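Local atomic coordinates of endolysin (Clostridium phage phiCD27, PDB entry 3QAY), a protein that probably hydrolyses the amide bond between N-acetylmuramic acid and L-alanine in the Clostridium difficile cell wall, as a zinc-dependent phage amidase. Residues 78-83 against 172-177; 4-9 against 37-42. All blocks are in the same frame, centred on the assembly; numbering follows the deposited sequence.

Contact 1 (78-83 against 172-177); sequences YDLLIE and EGVLNK
Leu80 and Val174 meet tip to tip where the last turn of helix 152-175 packs on strand 80-87, a central strand of the mixed sheet in this alpha/beta amidase fold. Their methyls, Leu80 CD2 and Val174 CG1, are 3.4 Å apart, closer than carbons usually pack. CB of Leu80 already points at the helix; CG, trans to the backbone N (chi1 -177°), turns along the strand, and the CG-CD2 bond, anti to CA, heads back toward Val174. Tyr108 of helix 103-116 touches both side chains, and Ile112 of that helix also meets Val174, so the buried pair sits between two helices and the sheet. The contact is small, burying 93 Å² in all, and the one other touch between the segments is the looser one to Ile82. The solvent side begins where the helix stops. Asn176, exposed and with positive phi, is the C' residue of a Schellman motif in which Lys177 N bonds to Glu172 O at 3.2 Å. The exposed Lys177 runs on to a salt bridge with Glu45. Back on the buried side, the other methyl of Val174 makes the looser touch, CG2 lying 4.3 Å from Ile82 CD1.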
# COMPACT_ATOMS: atom_id res chain seq x y z
N TYR A 78 2.90 -14.21 8.45
CA TYR A 78 1.73 -13.50 7.95
C TYR A 78 1.02 -14.30 6.86
O TYR A 78 1.64 -15.03 6.10
CB TYR A 78 2.12 -12.13 7.38
CG TYR A 78 2.76 -11.21 8.39
CD1 TYR A 78 2.00 -10.61 9.39
CD2 TYR A 78 4.11 -10.92 8.33
CE1 TYR A 78 2.58 -9.76 10.31
CE2 TYR A 78 4.70 -10.06 9.25
CZ TYR A 78 3.93 -9.49 10.24
OH TYR A 78 4.51 -8.64 11.16
N ASP A 79 -0.30 -14.15 6.80
CA ASP A 79 -1.08 -14.71 5.70
C ASP A 79 -1.05 -13.79 4.49
O ASP A 79 -1.24 -14.25 3.37
CB ASP A 79 -2.53 -14.94 6.15
CG ASP A 79 -2.62 -15.82 7.38
OD1 ASP A 79 -1.99 -16.90 7.39
OD2 ASP A 79 -3.29 -15.42 8.34
N LEU A 80 -0.77 -12.51 4.72
CA LEU A 80 -0.83 -11.50 3.66
C LEU A 80 0.03 -10.27 3.97
O LEU A 80 0.01 -9.73 5.08
CB LEU A 80 -2.29 -11.08 3.42
CG LEU A 80 -2.56 -10.08 2.29
CD1 LEU A 80 -2.13 -10.64 0.95
CD2 LEU A 80 -4.05 -9.70 2.25
N LEU A 81 0.77 -9.81 2.96
CA LEU A 81 1.51 -8.55 3.02
C LEU A 81 0.90 -7.54 2.05
O LEU A 81 0.60 -7.87 0.91
CB LEU A 81 2.98 -8.78 2.65
CG LEU A 81 3.85 -7.54 2.39
CD1 LEU A 81 3.92 -6.63 3.61
CD2 LEU A 81 5.25 -7.97 1.95
N ILE A 82 0.70 -6.32 2.54
CA ILE A 82 0.26 -5.20 1.71
C ILE A 82 1.30 -4.09 1.87
O ILE A 82 1.62 -3.72 3.00
CB ILE A 82 -1.11 -4.64 2.17
CG1 ILE A 82 -2.21 -5.68 2.00
CG2 ILE A 82 -1.46 -3.37 1.40
CD1 ILE A 82 -3.44 -5.39 2.83
N GLU A 83 1.84 -3.60 0.77
CA GLU A 83 2.68 -2.40 0.82
C GLU A 83 1.97 -1.23 0.16
O GLU A 83 1.49 -1.35 -0.96
CB GLU A 83 4.05 -2.60 0.19
CG GLU A 83 4.97 -1.38 0.40
CD GLU A 83 6.43 -1.69 0.18
OE1 GLU A 83 6.91 -1.45 -0.94
OE2 GLU A 83 7.09 -2.20 1.12
N GLU A 172 -12.57 -4.15 2.11
CA GLU A 172 -13.66 -4.86 1.43
C GLU A 172 -13.12 -5.73 0.29
O GLU A 172 -13.55 -6.88 0.12
CB GLU A 172 -14.71 -3.88 0.89
CG GLU A 172 -15.60 -3.29 1.97
CD GLU A 172 -16.76 -2.49 1.41
OE1 GLU A 172 -16.70 -2.05 0.24
OE2 GLU A 172 -17.74 -2.30 2.16
N GLY A 173 -12.17 -5.18 -0.46
CA GLY A 173 -11.52 -5.90 -1.55
C GLY A 173 -10.75 -7.11 -1.08
O GLY A 173 -10.96 -8.21 -1.58
N VAL A 174 -9.86 -6.92 -0.11
CA VAL A 174 -9.05 -8.04 0.40
C VAL A 174 -9.93 -9.13 1.01
O VAL A 174 -9.76 -10.31 0.72
CB VAL A 174 -8.01 -7.54 1.43
CG1 VAL A 174 -7.35 -8.70 2.16
CG2 VAL A 174 -6.96 -6.67 0.74
N LEU A 175 -10.91 -8.72 1.81
CA LEU A 175 -11.76 -9.66 2.53
C LEU A 175 -12.90 -10.23 1.69
O LEU A 175 -13.54 -11.20 2.10
CB LEU A 175 -12.31 -9.00 3.80
CG LEU A 175 -11.27 -8.56 4.83
CD1 LEU A 175 -11.97 -7.94 6.04
CD2 LEU A 175 -10.36 -9.72 5.25
N ASN A 176 -13.14 -9.65 0.51
CA ASN A 176 -14.22 -10.09 -0.39
C ASN A 176 -15.58 -10.07 0.30
O ASN A 176 -16.33 -11.04 0.26
CB ASN A 176 -13.93 -11.48 -0.97
CG ASN A 176 -14.79 -11.81 -2.20
OD1 ASN A 176 -15.52 -10.96 -2.71
ND2 ASN A 176 -14.71 -13.04 -2.68
N LYS A 177 -15.88 -8.95 0.93
CA LYS A 177 -17.19 -8.74 1.52
C LYS A 177 -17.47 -7.26 1.64
O LYS A 177 -16.57 -6.44 1.47
CB LYS A 177 -17.30 -9.43 2.89
CG LYS A 177 -16.31 -8.95 3.94
CD LYS A 177 -16.60 -9.57 5.30
CE LYS A 177 -15.94 -8.78 6.42
NZ LYS A 177 -16.35 -9.27 7.77

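Contact 2 (4-9 against 37-42); sequences ICITVG and VLADTF
Ile4 and Phe42 cross at about a right angle, the isoleucine setting its end methyl over one face of the ring. Ile4 CD1 lies 3.5 Å from the ring centroid and 21° off the normal, a CH-pi contact displaced toward the rim on the CD1-CE1 side; Phe42 CD1 is the nearest ring atom, 3.3 Å from Ile4 CD1. Two residues further along the strand, Ile6 meets Leu38 at a slant. Its CG1 stands trans to the carbonyl carbon (chi1 -60°) and the chain then extends, bringing CD1 against the helix: Ile6 CD1 is 3.7 Å from Leu38 CG and 4.1 Å from Ala39 CB. Next to the small Ala39 the methyl comes up to the helix backbone, 3.7 Å from Ala39 N. Strand 3-8 and helix 27-44 belong to a beta-alpha-beta unit completed by strand 48-52, whose Val49 touches Ile6, Ala39 and Phe42. The short segments run nearly antiparallel, at 168°, with their axes 9.8 Å apart. On another side of the helix Thr41 OG1 bonds to Val37 O at 2.8 Å, while Thr41 N reaches the same oxygen from the opposite face of its plane. Side chain to side chain, the contact is apolar, resting on the shapes of buried methyls and one aromatic face; the helix keeps the Thr41-Val37 bonds to itself, while the strand's backbone bonds go laterally to strands 48-52 and 80-87.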
# COMPACT_ATOMS: atom_id res chain seq x y z
N ILE A 4 -2.08 -10.02 9.08
CA ILE A 4 -1.76 -9.19 7.93
C ILE A 4 -0.61 -8.25 8.26
O ILE A 4 -0.55 -7.68 9.35
CB ILE A 4 -2.99 -8.35 7.49
CG1 ILE A 4 -4.19 -9.25 7.20
CG2 ILE A 4 -2.67 -7.54 6.24
CD1 ILE A 4 -5.45 -8.49 6.78
N CYS A 5 0.30 -8.09 7.31
CA CYS A 5 1.40 -7.15 7.46
C CYS A 5 1.17 -6.01 6.51
O CYS A 5 0.90 -6.24 5.33
CB CYS A 5 2.73 -7.81 7.14
SG CYS A 5 4.17 -6.72 7.34
N ILE A 6 1.25 -4.78 7.02
CA ILE A 6 1.19 -3.59 6.18
C ILE A 6 2.54 -2.89 6.26
O ILE A 6 2.95 -2.45 7.34
CB ILE A 6 0.09 -2.59 6.63
CG1 ILE A 6 -1.29 -3.24 6.59
CG2 ILE A 6 0.09 -1.35 5.73
CD1 ILE A 6 -2.37 -2.37 7.22
N THR A 7 3.24 -2.81 5.13
CA THR A 7 4.44 -2.01 5.05
C THR A 7 4.12 -0.68 4.38
O THR A 7 3.29 -0.62 3.48
CB THR A 7 5.57 -2.71 4.27
OG1 THR A 7 5.13 -3.01 2.95
CG2 THR A 7 5.98 -3.99 4.97
N VAL A 8 4.76 0.39 4.86
CA VAL A 8 4.70 1.68 4.20
C VAL A 8 5.91 1.79 3.27
O VAL A 8 7.05 1.61 3.71
CB VAL A 8 4.70 2.84 5.21
CG1 VAL A 8 4.94 4.17 4.52
CG2 VAL A 8 3.38 2.85 5.99
N GLY A 9 5.65 2.05 2.00
CA GLY A 9 6.70 2.21 1.02
C GLY A 9 7.56 3.43 1.27
O GLY A 9 7.08 4.44 1.81
N VAL A 37 -4.81 3.55 9.96
CA VAL A 37 -6.25 3.55 9.71
C VAL A 37 -6.66 2.25 8.99
O VAL A 37 -7.68 1.63 9.34
CB VAL A 37 -6.67 4.77 8.88
CG1 VAL A 37 -8.17 4.71 8.53
CG2 VAL A 37 -6.35 6.06 9.63
N LEU A 38 -5.85 1.84 8.02
CA LEU A 38 -6.09 0.57 7.29
C LEU A 38 -6.03 -0.63 8.24
O LEU A 38 -6.87 -1.51 8.17
CB LEU A 38 -5.07 0.39 6.16
CG LEU A 38 -5.18 -0.85 5.27
CD1 LEU A 38 -6.57 -0.95 4.64
CD2 LEU A 38 -4.10 -0.87 4.19
N ALA A 39 -5.02 -0.65 9.11
CA ALA A 39 -4.88 -1.70 10.13
C ALA A 39 -6.12 -1.81 11.01
O ALA A 39 -6.65 -2.90 11.21
CB ALA A 39 -3.63 -1.45 10.99
N ASP A 40 -6.58 -0.67 11.52
CA ASP A 40 -7.75 -0.63 12.39
C ASP A 40 -9.02 -1.10 11.69
O ASP A 40 -9.89 -1.72 12.30
CB ASP A 40 -7.97 0.79 12.94
CG ASP A 40 -7.02 1.14 14.07
OD1 ASP A 40 -6.36 0.24 14.62
OD2 ASP A 40 -6.96 2.34 14.41
N THR A 41 -9.13 -0.80 10.40
CA THR A 41 -10.28 -1.26 9.61
C THR A 41 -10.27 -2.79 9.49
O THR A 41 -11.32 -3.43 9.66
CB THR A 41 -10.31 -0.58 8.23
OG1 THR A 41 -10.22 0.84 8.40
CG2 THR A 41 -11.60 -0.91 7.50
N PHE A 42 -9.10 -3.37 9.25
CA PHE A 42 -8.95 -4.83 9.28
C PHE A 42 -9.26 -5.39 10.67
O PHE A 42 -9.92 -6.42 10.79
CB PHE A 42 -7.54 -5.27 8.88
CG PHE A 42 -7.33 -5.38 7.40
CD1 PHE A 42 -7.98 -6.35 6.66
CD2 PHE A 42 -6.45 -4.52 6.75
CE1 PHE A 42 -7.78 -6.46 5.30
CE2 PHE A 42 -6.23 -4.62 5.38
CZ PHE A 42 -6.90 -5.60 4.65

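Contacts 1 and 2 have centres 9 Å apart and are joined through the sheet, since strands 3-8 and 80-87 are parallel neighbours. Cys5 bridges them with two probable backbone hydrogen bonds, from its N to Leu80 O and from its O to Ile82 N, each 2.8 Å. Helices 152-175 and 27-44 also touch, through Leu38 and Thr41 against Val171, so the two contacts share one helical layer. The zinc, bound by His10, Glu27 and His85, lies about 12 Å from the side chain of Ile82 and about 13 Å from that of Ile6; both strands lead toward it, with His10 and His85 following 4-9 and 78-83 closely in sequence.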